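PDB 3GBG: TCP pilus virulence regulatory protein from Vibrio cholerae, which probably activates transcription of virulence genes, including those for the toxin-coregulated pilus, as an AraC-family DNA-binding regulator that holds a bound fatty acid. Local coordinates for residues A[5-10]-A[88-93]; A[28-33]-A[60-65]; A[40-45]-A[67-72]. All blocks are in the same frame, centred on the assembly; numbering follows the deposited sequence.

Overall arrangement
All three contacts lie in the N-terminal cupin-like region. Interaction 1 sets the start of strand 7-14 against helix 88-97, and the other two are nested inside the chain loop it closes. Interactions 1 and 2 reach the same five-stranded sheet, centres about 11 Å apart, and meet where D88 forms a salt bridge with K63. Interaction 3 belongs to the four-stranded sheet, its centre about 15 Å from that of interaction 2. Their segments alternate along the chain, and F33 packs on L42 and F69. The centres of interactions 1 and 3 are about 25 Å apart, across the chain's centre. Palmitoleic acid touches K31 and F33 in one sheet and L71 in the other, and probably lies between them.

Interaction 1: residues A[5-10]-A[88-93]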
loop_
_atom_site.group_PDB
_atom_site.type_symbol
_atom_site.label_atom_id
_atom_site.label_comp_id
_atom_site.label_asym_id
_atom_site.label_seq_id
_atom_site.Cartn_x
_atom_site.Cartn_y
_atom_site.Cartn_z
ATOM N N LYS A 5 -12.321 -6.668 -10.232
ATOM C CA LYS A 5 -11.827 -5.358 -10.639
ATOM C C LYS A 5 -11.728 -4.439 -9.429
ATOM O O LYS A 5 -11.092 -3.387 -9.484
ATOM C CB LYS A 5 -12.739 -4.737 -11.702
ATOM C CG LYS A 5 -14.083 -4.250 -11.199
ATOM C CD LYS A 5 -14.826 -3.522 -12.311
ATOM C CE LYS A 5 -16.043 -2.786 -11.779
ATOM N NZ LYS A 5 -15.656 -1.754 -10.774
ATOM N N SER A 6 -12.366 -4.845 -8.338
ATOM C CA SER A 6 -12.331 -4.079 -7.102
ATOM C C SER A 6 -11.175 -4.627 -6.271
ATOM O O SER A 6 -10.895 -4.141 -5.176
ATOM C CB SER A 6 -13.648 -4.240 -6.340
ATOM O OG SER A 6 -14.741 -3.746 -7.099
ATOM N N PHE A 7 -10.511 -5.644 -6.817
ATOM C CA PHE A 7 -9.381 -6.290 -6.159
ATOM C C PHE A 7 -8.221 -6.511 -7.120
ATOM O O PHE A 7 -8.360 -7.211 -8.119
ATOM C CB PHE A 7 -9.808 -7.641 -5.578
ATOM C CG PHE A 7 -10.852 -7.535 -4.508
ATOM C CD1 PHE A 7 -10.568 -6.893 -3.305
ATOM C CD2 PHE A 7 -12.123 -8.068 -4.700
ATOM C CE1 PHE A 7 -11.532 -6.782 -2.308
ATOM C CE2 PHE A 7 -13.096 -7.962 -3.707
ATOM C CZ PHE A 7 -12.799 -7.318 -2.509
ATOM N N GLN A 8 -7.074 -5.914 -6.814
ATOM C CA GLN A 8 -5.878 -6.061 -7.642
ATOM C C GLN A 8 -4.885 -6.860 -6.798
ATOM O O GLN A 8 -4.465 -6.397 -5.742
ATOM C CB GLN A 8 -5.320 -4.676 -7.977
ATOM C CG GLN A 8 -4.385 -4.631 -9.180
ATOM C CD GLN A 8 -3.044 -5.274 -8.898
ATOM O OE1 GLN A 8 -2.674 -6.274 -9.509
ATOM N NE2 GLN A 8 -2.297 -4.683 -7.975
ATOM N N THR A 9 -4.514 -8.053 -7.257
ATOM C CA THR A 9 -3.602 -8.896 -6.485
ATOM C C THR A 9 -2.287 -9.284 -7.156
ATOM O O THR A 9 -2.214 -9.463 -8.371
ATOM C CB THR A 9 -4.301 -10.203 -6.056
ATOM O OG1 THR A 9 -4.600 -10.986 -7.216
ATOM C CG2 THR A 9 -5.599 -9.899 -5.325
ATOM N N ASN A 10 -1.244 -9.414 -6.342
ATOM C CA ASN A 10 0.067 -9.818 -6.829
ATOM C C ASN A 10 0.693 -10.787 -5.830
ATOM O O ASN A 10 0.369 -10.761 -4.645
ATOM C CB ASN A 10 0.982 -8.605 -6.999
ATOM C CG ASN A 10 0.447 -7.609 -7.998
ATOM O OD1 ASN A 10 -0.259 -6.667 -7.637
ATOM N ND2 ASN A 10 0.772 -7.815 -9.266
ATOM N N ASP A 88 -10.997 2.071 -4.605
ATOM C CA ASP A 88 -11.756 3.007 -3.786
ATOM C C ASP A 88 -13.251 2.738 -3.919
ATOM O O ASP A 88 -13.999 2.865 -2.947
ATOM C CB ASP A 88 -11.444 4.460 -4.172
ATOM C CG ASP A 88 -10.084 4.913 -3.673
ATOM O OD1 ASP A 88 -9.732 4.582 -2.515
ATOM O OD2 ASP A 88 -9.370 5.614 -4.420
ATOM N N SER A 89 -13.682 2.354 -5.118
ATOM C CA SER A 89 -15.094 2.070 -5.363
ATOM C C SER A 89 -15.606 0.967 -4.446
ATOM O O SER A 89 -16.740 1.022 -3.974
ATOM C CB SER A 89 -15.313 1.680 -6.832
ATOM O OG SER A 89 -14.391 0.685 -7.247
ATOM N N PHE A 90 -14.765 -0.026 -4.183
ATOM C CA PHE A 90 -15.155 -1.119 -3.306
ATOM C C PHE A 90 -15.075 -0.681 -1.850
ATOM O O PHE A 90 -15.918 -1.053 -1.036
ATOM C CB PHE A 90 -14.255 -2.335 -3.537
ATOM C CG PHE A 90 -14.645 -3.541 -2.730
ATOM C CD1 PHE A 90 -14.218 -3.684 -1.412
ATOM C CD2 PHE A 90 -15.472 -4.518 -3.278
ATOM C CE1 PHE A 90 -14.612 -4.782 -0.651
ATOM C CE2 PHE A 90 -15.871 -5.618 -2.524
ATOM C CZ PHE A 90 -15.441 -5.750 -1.209
ATOM N N ILE A 91 -14.057 0.111 -1.526
ATOM C CA ILE A 91 -13.879 0.598 -0.162
ATOM C C ILE A 91 -15.078 1.438 0.277
ATOM O O ILE A 91 -15.546 1.319 1.410
ATOM C CB ILE A 91 -12.586 1.445 -0.030
ATOM C CG1 ILE A 91 -11.353 0.540 -0.153
ATOM C CG2 ILE A 91 -12.563 2.169 1.311
ATOM C CD1 ILE A 91 -11.218 -0.477 0.974
ATOM N N ARG A 92 -15.574 2.293 -0.615
ATOM C CA ARG A 92 -16.720 3.126 -0.274
ATOM C C ARG A 92 -17.976 2.263 -0.130
ATOM O O ARG A 92 -18.903 2.623 0.593
ATOM C CB ARG A 92 -16.920 4.236 -1.319
ATOM C CG ARG A 92 -17.098 3.763 -2.743
ATOM C CD ARG A 92 -17.127 4.931 -3.732
ATOM N NE ARG A 92 -15.804 5.506 -3.988
ATOM C CZ ARG A 92 -15.229 6.450 -3.247
ATOM N NH1 ARG A 92 -15.857 6.942 -2.188
ATOM N NH2 ARG A 92 -14.024 6.905 -3.570
ATOM N N SER A 93 -17.999 1.120 -0.813
ATOM C CA SER A 93 -19.128 0.199 -0.709
ATOM C C SER A 93 -19.098 -0.350 0.712
ATOM O O SER A 93 -20.136 -0.593 1.326
ATOM C CB SER A 93 -18.988 -0.958 -1.703
ATOM O OG SER A 93 -19.065 -0.513 -3.044
#
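F7 presses the edge of its ring against the face of F90. The pair is edge-to-face but clearly tilted, with ring planes at 56° and centroids 4.5 Å apart. F7 CZ does the touching. It sits over one face of the F90 ring, off centre toward the rim, and comes to 3.3 Å from F90 CZ. The flanking atoms stand further back, with F7 CE2 3.8 Å from F90 CE2. F90 is placed for this by its torsion: CG is anti to the backbone N (chi1 -176°), and the ring is held out where F7 can reach its face. S6 completes the tight part. Its CB points at the helix and lies 3.4 Å from F90 CB, near the root of the same ring.

The outer side is looser and polar. K5 and S89 are both exposed. K5 NZ stays 4.5 Å from S89 OG, and S6 OG stays 4.4 Å from S89 OG. Neither pair is bonded. S89 OG has its partner in S87 OG, in the link just before the helix. The segments are thus joined by apolar packing alone, over a small area.

Strand 7-14 is an outermost strand of the five-stranded sheet, and 79-86 is its neighbour. S6 makes a backbone bond to S87, and F7 also touches I84 of strand 79-86. Helix 88-97 follows that strand after the single residue S87. Helix 141-155 flanks the two rings: L144 touches both F7 and F90, F148 meets F7, and K145 touches F90.

Interaction 2: residues A[28-33]-A[60-65]. With PAM (palmitoleic acid), chain B.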
loop_
_atom_site.group_PDB
_atom_site.type_symbol
_atom_site.label_atom_id
_atom_site.label_comp_id
_atom_site.label_asym_id
_atom_site.label_seq_id
_atom_site.Cartn_x
_atom_site.Cartn_y
_atom_site.Cartn_z
ATOM N N ASN A 28 -0.960 4.145 -2.140
ATOM C CA ASN A 28 -1.923 4.730 -3.075
ATOM C C ASN A 28 -3.367 4.329 -2.798
ATOM O O ASN A 28 -4.294 5.120 -2.996
ATOM C CB ASN A 28 -1.541 4.343 -4.513
ATOM C CG ASN A 28 -2.451 4.979 -5.553
ATOM O OD1 ASN A 28 -3.353 4.336 -6.096
ATOM N ND2 ASN A 28 -2.216 6.252 -5.830
ATOM N N ASP A 29 -3.556 3.092 -2.361
ATOM C CA ASP A 29 -4.885 2.586 -2.028
ATOM C C ASP A 29 -4.750 1.508 -0.965
ATOM O O ASP A 29 -3.695 0.890 -0.839
ATOM C CB ASP A 29 -5.585 2.012 -3.264
ATOM C CG ASP A 29 -6.198 3.091 -4.139
ATOM O OD1 ASP A 29 -7.056 3.853 -3.637
ATOM O OD2 ASP A 29 -5.816 3.171 -5.324
ATOM N N TYR A 30 -5.812 1.296 -0.193
ATOM C CA TYR A 30 -5.790 0.295 0.857
ATOM C C TYR A 30 -5.206 -1.010 0.354
ATOM O O TYR A 30 -5.537 -1.479 -0.737
ATOM C CB TYR A 30 -7.196 0.058 1.416
ATOM C CG TYR A 30 -7.771 1.257 2.133
ATOM C CD1 TYR A 30 -8.507 2.223 1.444
ATOM C CD2 TYR A 30 -7.541 1.453 3.498
ATOM C CE1 TYR A 30 -8.997 3.353 2.094
ATOM C CE2 TYR A 30 -8.025 2.582 4.156
ATOM C CZ TYR A 30 -8.749 3.526 3.448
ATOM O OH TYR A 30 -9.202 4.651 4.090
ATOM N N LYS A 31 -4.314 -1.586 1.152
ATOM C CA LYS A 31 -3.674 -2.842 0.789
ATOM C C LYS A 31 -3.605 -3.790 1.978
ATOM O O LYS A 31 -3.694 -3.375 3.131
ATOM C CB LYS A 31 -2.251 -2.584 0.293
ATOM C CG LYS A 31 -2.141 -1.837 -1.025
ATOM C CD LYS A 31 -0.675 -1.553 -1.350
ATOM C CE LYS A 31 -0.520 -0.884 -2.708
ATOM N NZ LYS A 31 -0.816 -1.826 -3.823
ATOM N N MET A 32 -3.458 -5.072 1.685
ATOM C CA MET A 32 -3.330 -6.085 2.720
ATOM C C MET A 32 -2.436 -7.177 2.166
ATOM O O MET A 32 -2.515 -7.510 0.985
ATOM C CB MET A 32 -4.702 -6.647 3.115
ATOM C CG MET A 32 -5.531 -7.225 1.981
ATOM S SD MET A 32 -7.175 -7.742 2.604
ATOM C CE MET A 32 -7.828 -6.181 3.145
ATOM N N PHE A 33 -1.549 -7.704 3.003
ATOM C CA PHE A 33 -0.664 -8.763 2.553
ATOM C C PHE A 33 -0.432 -9.779 3.649
ATOM O O PHE A 33 -0.712 -9.524 4.817
ATOM C CB PHE A 33 0.686 -8.201 2.088
ATOM C CG PHE A 33 1.515 -7.591 3.190
ATOM C CD1 PHE A 33 1.401 -6.234 3.497
ATOM C CD2 PHE A 33 2.438 -8.367 3.895
ATOM C CE1 PHE A 33 2.196 -5.656 4.486
ATOM C CE2 PHE A 33 3.240 -7.803 4.887
ATOM C CZ PHE A 33 3.121 -6.440 5.185
ATOM N N LEU A 60 -2.520 -4.947 7.299
ATOM C CA LEU A 60 -3.301 -3.976 6.547
ATOM C C LEU A 60 -2.560 -2.645 6.486
ATOM O O LEU A 60 -2.044 -2.167 7.497
ATOM C CB LEU A 60 -4.672 -3.774 7.206
ATOM C CG LEU A 60 -5.533 -5.022 7.437
ATOM C CD1 LEU A 60 -6.831 -4.624 8.130
ATOM C CD2 LEU A 60 -5.828 -5.697 6.113
ATOM N N LEU A 61 -2.500 -2.058 5.295
ATOM C CA LEU A 61 -1.829 -0.774 5.097
ATOM C C LEU A 61 -2.877 0.286 4.756
ATOM O O LEU A 61 -3.642 0.128 3.806
ATOM C CB LEU A 61 -0.800 -0.896 3.969
ATOM C CG LEU A 61 0.231 -2.019 4.193
ATOM C CD1 LEU A 61 1.221 -2.071 3.035
ATOM C CD2 LEU A 61 0.969 -1.768 5.509
ATOM N N LYS A 62 -2.913 1.360 5.533
ATOM C CA LYS A 62 -3.894 2.417 5.325
ATOM C C LYS A 62 -3.560 3.338 4.156
ATOM O O LYS A 62 -2.428 3.786 4.011
ATOM C CB LYS A 62 -4.049 3.244 6.603
ATOM C CG LYS A 62 -5.275 4.147 6.601
ATOM C CD LYS A 62 -5.633 4.649 7.994
ATOM C CE LYS A 62 -4.819 5.873 8.376
ATOM N NZ LYS A 62 -5.126 7.035 7.485
ATOM N N LYS A 63 -4.559 3.612 3.325
ATOM C CA LYS A 63 -4.372 4.481 2.177
ATOM C C LYS A 63 -3.858 5.844 2.621
ATOM O O LYS A 63 -4.255 6.356 3.671
ATOM C CB LYS A 63 -5.687 4.647 1.414
ATOM C CG LYS A 63 -5.566 5.540 0.198
ATOM C CD LYS A 63 -6.904 5.718 -0.491
ATOM C CE LYS A 63 -6.777 6.642 -1.677
ATOM N NZ LYS A 63 -8.082 6.806 -2.346
ATOM N N ASN A 64 -2.966 6.416 1.813
ATOM C CA ASN A 64 -2.361 7.727 2.071
ATOM C C ASN A 64 -1.328 7.713 3.194
ATOM O O ASN A 64 -0.828 8.762 3.604
ATOM C CB ASN A 64 -3.452 8.760 2.371
ATOM C CG ASN A 64 -4.334 9.032 1.174
ATOM O OD1 ASN A 64 -5.491 9.423 1.314
ATOM N ND2 ASN A 64 -3.785 8.842 -0.013
ATOM N N SER A 65 -1.014 6.522 3.699
ATOM C CA SER A 65 -0.014 6.408 4.748
ATOM C C SER A 65 1.363 6.317 4.101
ATOM O O SER A 65 1.483 5.950 2.932
ATOM C CB SER A 65 -0.261 5.150 5.595
ATOM O OG SER A 65 -0.085 3.970 4.816
HETATM C C1 PAM B . 2.714 -3.508 -4.394
HETATM O O1 PAM B . 2.398 -4.646 -4.804
HETATM O O2 PAM B . 1.845 -2.615 -4.390
HETATM C C2 PAM B . 4.130 -3.223 -3.920
HETATM C C3 PAM B . 4.092 -2.509 -2.564
HETATM C C4 PAM B . 4.732 -3.367 -1.483
HETATM C C5 PAM B . 3.905 -3.344 -0.201
HETATM C C6 PAM B . 3.432 -4.748 0.167
HETATM C C7 PAM B . 4.268 -5.330 1.304
HETATM C C8 PAM B . 4.498 -6.821 1.107
HETATM C C9 PAM B . 5.958 -7.190 1.398
HETATM C C10 PAM B . 6.756 -7.730 0.488
HETATM C C11 PAM B . 6.288 -8.036 -0.946
HETATM C C12 PAM B . 6.634 -6.900 -1.907
HETATM C C13 PAM B . 8.017 -7.084 -2.505
HETATM C C14 PAM B . 8.427 -5.853 -3.301
HETATM C C15 PAM B . 9.815 -6.038 -3.890
HETATM C C16 PAM B . 10.854 -5.266 -3.085
#
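L60 lies side by side with M32, and both point the same way from a non-hydrogen-bonded antiparallel pair. L60 CD2 is packed tightly on M32 CB, at 3.3 Å. M32 has CG between its backbone N and carbonyl carbon (chi1 56°) and bends at its end, which brings CE beside L60 CD2.

L61 is the hydrogen-bonded partner of K31. L61 N gives to K31 O at 2.8 Å, and K31 N gives to L61 O at 3.2 Å. L61 CD1 approaches the edge of the F33 ring. One face of that ring carries palmitoleic acid, whose C8 is 3.7 Å from F33 CG. On the same side of the sheet K31 NZ bonds the ligand O2 at 2.8 Å, and it also bonds T85 OG1. Y12 OH and K230 NZ also bond the fatty acid.

K62 lies alongside Y30, with CG near CE2 of the ring. K63 crosses the same ring at about a right angle. Its CB stands over one face, 3.7 Å from the centroid, in a CH-pi contact. The K63 side chain then runs extended to D29, and K63 NZ makes a weak salt bridge with D29 OD1 at 3.4 Å. The stronger partner of NZ is D88. D29 OD1 and D88 OD1 lie close together, and the lysine they share probably offsets their like charge. The segment ends in a type II turn, K62 to S65, where S65 N bonds back to K62 O.

Strand 31-35 runs between strands 57-61 and 79-86. Helix 141-155 packs on the L60 and M32 face, while K31 and F33 turn to the fatty acid.

Interaction 3: residues A[40-45]-A[67-72]; sequences AKLIDK and QRFSLT
The F69 ring is met obliquely by L42, whose CG lies 4.2 Å from F69 CD2. Q67 CB sits at the edge of the ring, in its plane. The rings of F22 and F33 also pack on F69. At the root of the side chain, F69 CB comes to 3.0 Å from I43 O.

L71 continues this apolar side. Its CD1 touches L42 CB at 3.9 Å and A40 CB at 4.0 Å, and L71 also touches the bound palmitoleic acid. At the R68 end of the F69 face, a water accepts from R68 N and lies close to D44 OD1 and Q67 OE1. D44 OD1 also accepts from N46 N.

The other side of the sheet is more polar. S70 OG rests 3.5 Å from I43 CB. A second water links S70 OG and T72 OG1, each 2.7 Å away, and donates to K41 O. T72 OG1 is bonded to T19 OG1 too.

The backbones carry the pairing. K41 with T72 and I43 with S70 are hydrogen-bonded pairs, two bonds each. Past the last pair, K45 N adds one more bond, to R68 O at 2.8 Å.

These are two central antiparallel strands of a four-stranded sheet, flanked by 19-26 and 49-53. Their apolar side meets strand 31-35 of the other sheet, as in the two-sheet barrel of cupins, and here L71 helps line the fatty-acid pocket.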
loop_
_atom_site.group_PDB
_atom_site.type_symbol
_atom_site.label_atom_id
_atom_site.label_comp_id
_atom_site.label_asym_id
_atom_site.label_seq_id
_atom_site.Cartn_x
_atom_site.Cartn_y
_atom_site.Cartn_z
ATOM N N ALA A 40 7.837 -15.006 9.220
ATOM C CA ALA A 40 8.583 -13.822 8.818
ATOM C C ALA A 40 8.594 -12.821 9.962
ATOM O O ALA A 40 7.747 -12.874 10.855
ATOM C CB ALA A 40 7.964 -13.192 7.573
ATOM N N LYS A 41 9.566 -11.918 9.931
ATOM C CA LYS A 41 9.706 -10.897 10.958
ATOM C C LYS A 41 9.462 -9.524 10.344
ATOM O O LYS A 41 10.166 -9.108 9.428
ATOM C CB LYS A 41 11.115 -10.941 11.553
ATOM C CG LYS A 41 11.341 -9.942 12.679
ATOM C CD LYS A 41 12.789 -9.959 13.144
ATOM C CE LYS A 41 13.028 -8.959 14.262
ATOM N NZ LYS A 41 14.463 -8.923 14.671
ATOM N N LEU A 42 8.463 -8.822 10.858
ATOM C CA LEU A 42 8.138 -7.500 10.360
ATOM C C LEU A 42 8.640 -6.475 11.365
ATOM O O LEU A 42 8.318 -6.546 12.553
ATOM C CB LEU A 42 6.622 -7.376 10.165
ATOM C CG LEU A 42 6.062 -6.164 9.408
ATOM C CD1 LEU A 42 4.646 -6.471 8.968
ATOM C CD2 LEU A 42 6.091 -4.920 10.295
ATOM N N ILE A 43 9.463 -5.546 10.892
ATOM C CA ILE A 43 9.996 -4.494 11.748
ATOM C C ILE A 43 9.380 -3.177 11.299
ATOM O O ILE A 43 9.578 -2.735 10.165
ATOM C CB ILE A 43 11.528 -4.411 11.644
ATOM C CG1 ILE A 43 12.149 -5.729 12.140
ATOM C CG2 ILE A 43 12.041 -3.233 12.460
ATOM C CD1 ILE A 43 13.644 -5.817 11.976
ATOM N N ASP A 44 8.610 -2.560 12.187
ATOM C CA ASP A 44 7.959 -1.293 11.883
ATOM C C ASP A 44 8.817 -0.141 12.391
ATOM O O ASP A 44 8.868 0.120 13.592
ATOM C CB ASP A 44 6.582 -1.239 12.548
ATOM C CG ASP A 44 5.727 -0.103 12.027
ATOM O OD1 ASP A 44 6.254 0.740 11.265
ATOM O OD2 ASP A 44 4.529 -0.053 12.379
ATOM N N LYS A 45 9.490 0.545 11.474
ATOM C CA LYS A 45 10.344 1.664 11.843
ATOM C C LYS A 45 9.556 2.893 12.300
ATOM O O LYS A 45 10.108 3.788 12.936
ATOM C CB LYS A 45 11.257 2.045 10.673
ATOM C CG LYS A 45 12.451 1.123 10.468
ATOM C CD LYS A 45 12.039 -0.297 10.119
ATOM C CE LYS A 45 13.261 -1.197 9.962
ATOM N NZ LYS A 45 14.081 -1.227 11.207
ATOM N N GLN A 67 4.752 4.404 4.694
ATOM C CA GLN A 67 5.332 3.293 5.439
ATOM C C GLN A 67 6.854 3.238 5.481
ATOM O O GLN A 67 7.532 3.649 4.544
ATOM C CB GLN A 67 4.804 1.977 4.865
ATOM C CG GLN A 67 3.283 1.833 4.848
ATOM C CD GLN A 67 2.689 1.701 6.238
ATOM O OE1 GLN A 67 3.362 1.270 7.174
ATOM N NE2 GLN A 67 1.416 2.052 6.373
ATOM N N ARG A 68 7.370 2.721 6.595
ATOM C CA ARG A 68 8.801 2.543 6.816
ATOM C C ARG A 68 8.939 1.241 7.600
ATOM O O ARG A 68 8.833 1.236 8.830
ATOM C CB ARG A 68 9.393 3.705 7.626
ATOM C CG ARG A 68 9.231 5.084 6.977
ATOM C CD ARG A 68 9.892 6.157 7.827
ATOM N NE ARG A 68 9.734 7.504 7.267
ATOM C CZ ARG A 68 8.583 8.169 7.230
ATOM N NH1 ARG A 68 7.482 7.618 7.720
ATOM N NH2 ARG A 68 8.540 9.384 6.710
ATOM N N PHE A 69 9.150 0.133 6.890
ATOM C CA PHE A 69 9.282 -1.171 7.541
ATOM C C PHE A 69 10.016 -2.192 6.692
ATOM O O PHE A 69 10.247 -1.988 5.503
ATOM C CB PHE A 69 7.902 -1.735 7.880
ATOM C CG PHE A 69 7.115 -2.176 6.675
ATOM C CD1 PHE A 69 6.443 -1.250 5.891
ATOM C CD2 PHE A 69 7.055 -3.522 6.317
ATOM C CE1 PHE A 69 5.717 -1.651 4.764
ATOM C CE2 PHE A 69 6.333 -3.934 5.193
ATOM C CZ PHE A 69 5.660 -2.995 4.415
ATOM N N SER A 70 10.377 -3.307 7.320
ATOM C CA SER A 70 11.058 -4.378 6.620
ATOM C C SER A 70 10.405 -5.703 6.978
ATOM O O SER A 70 9.772 -5.839 8.028
ATOM C CB SER A 70 12.549 -4.413 6.981
ATOM O OG SER A 70 12.749 -4.734 8.351
ATOM N N LEU A 71 10.542 -6.666 6.072
ATOM C CA LEU A 71 9.991 -8.001 6.254
ATOM C C LEU A 71 11.142 -8.965 6.004
ATOM O O LEU A 71 11.743 -8.960 4.930
ATOM C CB LEU A 71 8.865 -8.262 5.251
ATOM C CG LEU A 71 8.020 -9.511 5.496
ATOM C CD1 LEU A 71 7.252 -9.350 6.813
ATOM C CD2 LEU A 71 7.049 -9.726 4.341
ATOM N N THR A 72 11.455 -9.787 6.999
ATOM C CA THR A 72 12.550 -10.735 6.879
ATOM C C THR A 72 12.050 -12.166 7.016
ATOM O O THR A 72 11.370 -12.509 7.985
ATOM C CB THR A 72 13.626 -10.498 7.967
ATOM O OG1 THR A 72 14.164 -9.177 7.823
ATOM C CG2 THR A 72 14.747 -11.523 7.838
HETATM O O HOH W 1 12.484 -7.328 8.925
HETATM O O HOH W 2 5.525 1.403 8.611
#